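Local coordinates for protein fructose transport system repressor FruR (Pseudomonas putida, PDB 3O74) that probably regulates transcription as a sequence-specific DNA-binding protein of the LacI family, responding to fructose 1-phosphate as its preferred effector, at residues B[40-45]-B[88-93]; B[49-54]-B[73-78]. One frame throughout, in Å; residues are numbered along the deposited sequence.

Contact 1 of 2, residues B[40-45]-B[88-93]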
loop_
_atom_site.group_PDB
_atom_site.type_symbol
_atom_site.label_atom_id
_atom_site.label_comp_id
_atom_site.label_asym_id
_atom_site.label_seq_id
_atom_site.Cartn_x
_atom_site.Cartn_y
_atom_site.Cartn_z
ATOM N N SER B 40 8.833 -3.123 -10.327
ATOM C CA SER B 40 8.913 -3.317 -11.769
ATOM C C SER B 40 7.718 -2.677 -12.465
ATOM O O SER B 40 7.728 -2.475 -13.680
ATOM C CB SER B 40 8.904 -4.809 -12.087
ATOM O OG SER B 40 7.629 -5.356 -11.799
ATOM N N ASP B 41 6.679 -2.383 -11.693
ATOM C CA ASP B 41 5.428 -1.898 -12.258
ATOM C C ASP B 41 4.836 -2.932 -13.214
ATOM O O ASP B 41 4.102 -2.585 -14.138
ATOM C CB ASP B 41 5.642 -0.568 -12.979
ATOM C CG ASP B 41 4.673 0.497 -12.525
ATOM O OD1 ASP B 41 3.550 0.541 -13.065
ATOM O OD2 ASP B 41 5.030 1.283 -11.621
ATOM N N ASP B 42 5.165 -4.201 -12.988
ATOM C CA ASP B 42 4.686 -5.293 -13.833
ATOM C C ASP B 42 5.116 -5.149 -15.297
ATOM O O ASP B 42 4.518 -5.749 -16.188
ATOM C CB ASP B 42 3.161 -5.441 -13.727
ATOM C CG ASP B 42 2.740 -6.819 -13.228
ATOM O OD1 ASP B 42 3.565 -7.752 -13.298
ATOM O OD2 ASP B 42 1.591 -6.972 -12.766
ATOM N N GLN B 43 6.155 -4.354 -15.537
ATOM C CA GLN B 43 6.714 -4.204 -16.878
ATOM C C GLN B 43 8.018 -4.987 -17.001
ATOM O O GLN B 43 8.965 -4.740 -16.250
ATOM C CB GLN B 43 6.965 -2.727 -17.192
ATOM C CG GLN B 43 5.763 -1.824 -16.959
ATOM C CD GLN B 43 4.688 -1.993 -18.014
ATOM O OE1 GLN B 43 4.866 -1.599 -19.167
ATOM N NE2 GLN B 43 3.562 -2.580 -17.624
ATOM N N PRO B 44 8.072 -5.928 -17.953
ATOM C CA PRO B 44 9.225 -6.814 -18.140
ATOM C C PRO B 44 10.553 -6.087 -18.324
ATOM O O PRO B 44 11.571 -6.588 -17.849
ATOM C CB PRO B 44 8.862 -7.587 -19.407
ATOM C CG PRO B 44 7.376 -7.632 -19.388
ATOM C CD PRO B 44 6.953 -6.294 -18.839
ATOM N N ASP B 45 10.556 -4.940 -18.999
ATOM C CA ASP B 45 11.809 -4.224 -19.221
ATOM C C ASP B 45 12.301 -3.529 -17.955
ATOM O O ASP B 45 13.504 -3.418 -17.729
ATOM C CB ASP B 45 11.688 -3.207 -20.354
ATOM C CG ASP B 45 13.016 -2.543 -20.674
ATOM O OD1 ASP B 45 13.133 -1.311 -20.494
ATOM O OD2 ASP B 45 13.951 -3.259 -21.091
ATOM N N ILE B 88 8.281 -15.071 -4.789
ATOM C CA ILE B 88 7.211 -14.791 -3.842
ATOM C C ILE B 88 5.913 -14.502 -4.587
ATOM O O ILE B 88 5.887 -13.690 -5.514
ATOM C CB ILE B 88 7.559 -13.583 -2.937
ATOM C CG1 ILE B 88 8.701 -13.938 -1.988
ATOM C CG2 ILE B 88 6.341 -13.136 -2.147
ATOM C CD1 ILE B 88 9.007 -12.849 -0.960
ATOM N N ASP B 89 4.842 -15.178 -4.176
ATOM C CA ASP B 89 3.509 -14.985 -4.754
ATOM C C ASP B 89 3.387 -15.527 -6.177
ATOM O O ASP B 89 2.474 -16.289 -6.480
ATOM C CB ASP B 89 3.102 -13.508 -4.703
ATOM C CG ASP B 89 1.649 -13.286 -5.090
ATOM O OD1 ASP B 89 1.292 -13.558 -6.254
ATOM O OD2 ASP B 89 0.863 -12.837 -4.229
ATOM N N ARG B 90 4.304 -15.132 -7.051
ATOM C CA ARG B 90 4.327 -15.665 -8.403
ATOM C C ARG B 90 5.483 -16.648 -8.558
ATOM O O ARG B 90 6.644 -16.268 -8.476
ATOM C CB ARG B 90 4.448 -14.533 -9.415
ATOM C CG ARG B 90 3.350 -13.493 -9.312
ATOM C CD ARG B 90 3.565 -12.429 -10.351
ATOM N NE ARG B 90 2.579 -11.362 -10.277
ATOM C CZ ARG B 90 2.597 -10.301 -11.070
ATOM N NH1 ARG B 90 3.552 -10.188 -11.981
ATOM N NH2 ARG B 90 1.670 -9.357 -10.957
ATOM N N ARG B 91 5.151 -17.912 -8.791
ATOM C CA ARG B 91 6.144 -18.977 -8.810
ATOM C C ARG B 91 7.150 -18.820 -9.944
ATOM O O ARG B 91 6.821 -18.330 -11.023
ATOM C CB ARG B 91 5.456 -20.341 -8.939
ATOM C CG ARG B 91 4.856 -20.596 -10.317
ATOM C CD ARG B 91 4.582 -22.076 -10.526
ATOM N NE ARG B 91 3.588 -22.585 -9.588
ATOM C CZ ARG B 91 3.427 -23.871 -9.294
ATOM N NH1 ARG B 91 4.205 -24.786 -9.861
ATOM N NH2 ARG B 91 2.494 -24.241 -8.430
ATOM N N LEU B 92 8.386 -19.228 -9.689
ATOM C CA LEU B 92 9.331 -19.453 -10.772
ATOM C C LEU B 92 9.419 -20.963 -11.028
ATOM O O LEU B 92 8.799 -21.754 -10.319
ATOM C CB LEU B 92 10.697 -18.854 -10.440
ATOM C CG LEU B 92 10.775 -17.319 -10.397
ATOM C CD1 LEU B 92 12.113 -16.832 -9.852
ATOM C CD2 LEU B 92 10.513 -16.722 -11.774
ATOM N N ASP B 93 10.191 -21.355 -12.035
ATOM C CA ASP B 93 10.275 -22.753 -12.466
ATOM C C ASP B 93 10.533 -23.703 -11.290
ATOM O O ASP B 93 11.575 -23.636 -10.647
ATOM C CB ASP B 93 11.380 -22.880 -13.519
ATOM C CG ASP B 93 11.527 -24.287 -14.065
ATOM O OD1 ASP B 93 10.780 -25.193 -13.640
ATOM O OD2 ASP B 93 12.406 -24.478 -14.930
#
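Asp42 and Arg90 meet in a bidentate, end-on salt bridge that makes up the whole of the contact. NH1 of Arg90 donates to OD1 of Asp42 at 2.8 Å, and NH2 of Arg90 donates to OD2 of Asp42 at 3.0 Å. Both bonds are nearly straight, with N-H...O angles of at least 166°. OD1 of Asp42 accepts the N-H of Arg90 NH1 on its syn lone pair, whereas NH2 comes to OD2 from the same inner side but tilted off the carboxylate plane. The carboxylate lies at the edge of the guanidinium, the two planes only 25° apart. The Arg90 side chain runs straight (chi2 -180°) and so bridges a wide gap, since the CA atoms of Asp42 and Arg90 stand 11.7 Å apart.

A tight turn shapes the acidic side. Ser40 to Gln43 form a type I' beta turn, closed by Gln43 N to Ser40 O at 3.1 Å, and the side-chain hydroxyl OG of Ser40 accepts from Asp42 N at 3.0 Å in an ST turn.

NH1 of Arg90 also bonds to the carbonyl of Ser66; with the two bonds to Asp42, this holds the guanidinium nearly coplanar with the carboxylate. The paired charges probably favour the ionised carboxylate. A glycerol, probably from the crystallisation liquor, bonds to Arg90 NE and Asp89 OD1, consistent with a pocket here, as expected for the effector site of a LacI-type domain.

Contact 2 of 2, residues B[49-54]-B[73-78]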
loop_
_atom_site.group_PDB
_atom_site.type_symbol
_atom_site.label_atom_id
_atom_site.label_comp_id
_atom_site.label_asym_id
_atom_site.label_seq_id
_atom_site.Cartn_x
_atom_site.Cartn_y
_atom_site.Cartn_z
ATOM N N GLN B 49 15.827 -4.269 -15.812
ATOM C CA GLN B 49 16.661 -3.188 -15.297
ATOM C C GLN B 49 16.965 -3.380 -13.809
ATOM O O GLN B 49 18.074 -3.107 -13.354
ATOM C CB GLN B 49 15.991 -1.827 -15.515
ATOM C CG GLN B 49 15.864 -1.408 -16.969
ATOM C CD GLN B 49 15.641 0.087 -17.129
ATOM O OE1 GLN B 49 14.768 0.675 -16.487
ATOM N NE2 GLN B 49 16.436 0.710 -17.994
ATOM N N LEU B 50 15.974 -3.840 -13.053
ATOM C CA LEU B 50 16.155 -4.049 -11.620
ATOM C C LEU B 50 17.049 -5.253 -11.341
ATOM O O LEU B 50 17.792 -5.271 -10.360
ATOM C CB LEU B 50 14.804 -4.202 -10.916
ATOM C CG LEU B 50 13.940 -2.939 -10.924
ATOM C CD1 LEU B 50 12.625 -3.180 -10.204
ATOM C CD2 LEU B 50 14.693 -1.792 -10.285
ATOM N N GLN B 51 16.975 -6.257 -12.210
ATOM C CA GLN B 51 17.860 -7.410 -12.114
ATOM C C GLN B 51 19.315 -6.964 -12.094
ATOM O O GLN B 51 20.078 -7.339 -11.204
ATOM C CB GLN B 51 17.650 -8.354 -13.296
ATOM C CG GLN B 51 16.343 -9.112 -13.278
ATOM C CD GLN B 51 16.250 -10.100 -14.420
ATOM O OE1 GLN B 51 15.484 -11.060 -14.366
ATOM N NE2 GLN B 51 17.042 -9.873 -15.461
ATOM N N GLN B 52 19.692 -6.162 -13.084
ATOM C CA GLN B 52 21.062 -5.680 -13.202
ATOM C C GLN B 52 21.441 -4.854 -11.986
ATOM O O GLN B 52 22.582 -4.888 -11.528
ATOM C CB GLN B 52 21.231 -4.843 -14.470
ATOM C CG GLN B 52 21.092 -5.640 -15.751
ATOM C CD GLN B 52 22.005 -6.849 -15.777
ATOM O OE1 GLN B 52 21.565 -7.979 -15.559
ATOM N NE2 GLN B 52 23.288 -6.617 -16.040
ATOM N N LEU B 53 20.470 -4.111 -11.470
ATOM C CA LEU B 53 20.684 -3.268 -10.304
ATOM C C LEU B 53 21.034 -4.104 -9.080
ATOM O O LEU B 53 22.028 -3.844 -8.404
ATOM C CB LEU B 53 19.442 -2.426 -10.023
ATOM C CG LEU B 53 19.538 -1.477 -8.830
ATOM C CD1 LEU B 53 20.671 -0.493 -9.035
ATOM C CD2 LEU B 53 18.222 -0.751 -8.629
ATOM N N PHE B 54 20.216 -5.110 -8.797
ATOM C CA PHE B 54 20.428 -5.941 -7.618
ATOM C C PHE B 54 21.645 -6.847 -7.735
ATOM O O PHE B 54 22.190 -7.298 -6.726
ATOM C CB PHE B 54 19.175 -6.747 -7.277
ATOM C CG PHE B 54 18.126 -5.944 -6.570
ATOM C CD1 PHE B 54 16.899 -5.702 -7.159
ATOM C CD2 PHE B 54 18.383 -5.402 -5.321
ATOM C CE1 PHE B 54 15.936 -4.954 -6.507
ATOM C CE2 PHE B 54 17.426 -4.648 -4.660
ATOM C CZ PHE B 54 16.199 -4.423 -5.254
ATOM N N ASP B 73 15.180 -16.715 -19.309
ATOM C CA ASP B 73 16.066 -17.471 -18.431
ATOM C C ASP B 73 17.059 -16.561 -17.721
ATOM O O ASP B 73 18.152 -16.991 -17.347
ATOM C CB ASP B 73 16.801 -18.564 -19.214
ATOM C CG ASP B 73 17.559 -18.021 -20.413
ATOM O OD1 ASP B 73 17.693 -16.785 -20.537
ATOM O OD2 ASP B 73 18.027 -18.836 -21.236
ATOM N N SER B 74 16.668 -15.303 -17.539
ATOM C CA SER B 74 17.517 -14.329 -16.863
ATOM C C SER B 74 17.824 -14.731 -15.420
ATOM O O SER B 74 18.964 -14.607 -14.974
ATOM C CB SER B 74 16.895 -12.927 -16.918
ATOM O OG SER B 74 15.539 -12.942 -16.504
ATOM N N TYR B 75 16.825 -15.226 -14.691
ATOM C CA TYR B 75 17.066 -15.617 -13.303
ATOM C C TYR B 75 17.938 -16.859 -13.185
ATOM O O TYR B 75 18.644 -17.032 -12.195
ATOM C CB TYR B 75 15.764 -15.753 -12.510
ATOM C CG TYR B 75 15.142 -14.409 -12.219
ATOM C CD1 TYR B 75 15.775 -13.497 -11.382
ATOM C CD2 TYR B 75 13.937 -14.043 -12.796
ATOM C CE1 TYR B 75 15.214 -12.257 -11.124
ATOM C CE2 TYR B 75 13.372 -12.819 -12.545
ATOM C CZ TYR B 75 14.009 -11.925 -11.711
ATOM O OH TYR B 75 13.432 -10.699 -11.471
ATOM N N ARG B 76 17.903 -17.711 -14.203
ATOM C CA ARG B 76 18.808 -18.856 -14.250
ATOM C C ARG B 76 20.259 -18.382 -14.342
ATOM O O ARG B 76 21.150 -18.954 -13.716
ATOM C CB ARG B 76 18.466 -19.764 -15.432
ATOM C CG ARG B 76 17.159 -20.528 -15.270
ATOM C CD ARG B 76 17.308 -21.669 -14.277
ATOM N NE ARG B 76 18.429 -22.538 -14.624
ATOM C CZ ARG B 76 18.376 -23.505 -15.536
ATOM N NH1 ARG B 76 17.251 -23.731 -16.202
ATOM N NH2 ARG B 76 19.447 -24.245 -15.786
ATOM N N GLU B 77 20.490 -17.328 -15.121
ATOM C CA GLU B 77 21.832 -16.761 -15.245
ATOM C C GLU B 77 22.343 -16.264 -13.898
ATOM O O GLU B 77 23.478 -16.548 -13.515
ATOM C CB GLU B 77 21.857 -15.617 -16.264
ATOM C CG GLU B 77 21.771 -16.054 -17.718
ATOM C CD GLU B 77 21.774 -14.874 -18.678
ATOM O OE1 GLU B 77 22.289 -13.798 -18.303
ATOM O OE2 GLU B 77 21.259 -15.024 -19.806
ATOM N N LEU B 78 21.498 -15.523 -13.186
ATOM C CA LEU B 78 21.868 -14.966 -11.889
ATOM C C LEU B 78 22.153 -16.076 -10.885
ATOM O O LEU B 78 23.126 -16.016 -10.135
ATOM C CB LEU B 78 20.755 -14.054 -11.366
ATOM C CG LEU B 78 20.410 -12.829 -12.213
ATOM C CD1 LEU B 78 19.265 -12.049 -11.590
ATOM C CD2 LEU B 78 21.629 -11.938 -12.376
#
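Gln51 lays its amide oxygen over one face of the Tyr75 ring, 3.1 Å above the ring plane and displaced toward the hydroxyl-bearing rim. The nearest ring atom is CZ of Tyr75, 3.2 Å from OE1 of Gln51. Amide and ring are steeply inclined, their planes 79° apart, so this is an oxygen resting on a ring face and no stack of flat groups. Farther back, the aliphatic stem of Gln51 passes the phenol, with CG of Gln51 3.8 Å from OH of Tyr75.

OG of Ser74, which is hydrogen-bonded to Asp72 OD2, lies 2.8 Å from OE1 of Gln51. NE2 of Gln51 comes within 3.4 Å of CB of Ser74. Gln51 is extended beyond CG (chi2 -176°), which carries the amide across to the start of helix 74-80. A looser apolar touch completes the interface, CD1 of Leu78 approaching CB of Gln51 at 4.4 Å.

The short helical segments run almost exactly parallel, 5° between their directions, with axes 11.5 Å apart, and Gln51 and Tyr75 reach across the space between them. Tyr75 OH bonds to Glu47, one turn earlier on helix 44-56, a hydrogen bond that links the two helices. Their parallel course follows from successive beta-alpha-beta crossovers of the LacI-type sugar-binding domain: helix 44-56 connects strands 34-39 and 61-64, helix 74-80 strands 61-64 and 85-88. Tyr75 packs on strands 4-9 and 61-64 (Ile8, Leu62, Val64), and Phe54 on these and on strand 34-39 (Ile8, Leu62, Leu36).

Overall arrangement
Both contacts draw on helix 44-56 and its lead-in. The loop before this helix serves contact 1, and its middle serves contact 2, which is nested inside the chain loop that contact 1 closes. Their centres lie 12 Å apart, and Ser40 N packs on Leu50 CD1 between them. Contact 1 is partly buried, joins two loops that follow strands 34-39 and 85-88, and rests on one doubly hydrogen-bonded salt bridge beside a bound glycerol. Contact 2 is buried, farther from the chain's centre, and joins two helices through mixed polar, aromatic and aliphatic touches. Both also border the second subunit, through Asp41 in contact 1 and through residues such as Leu53 in contact 2.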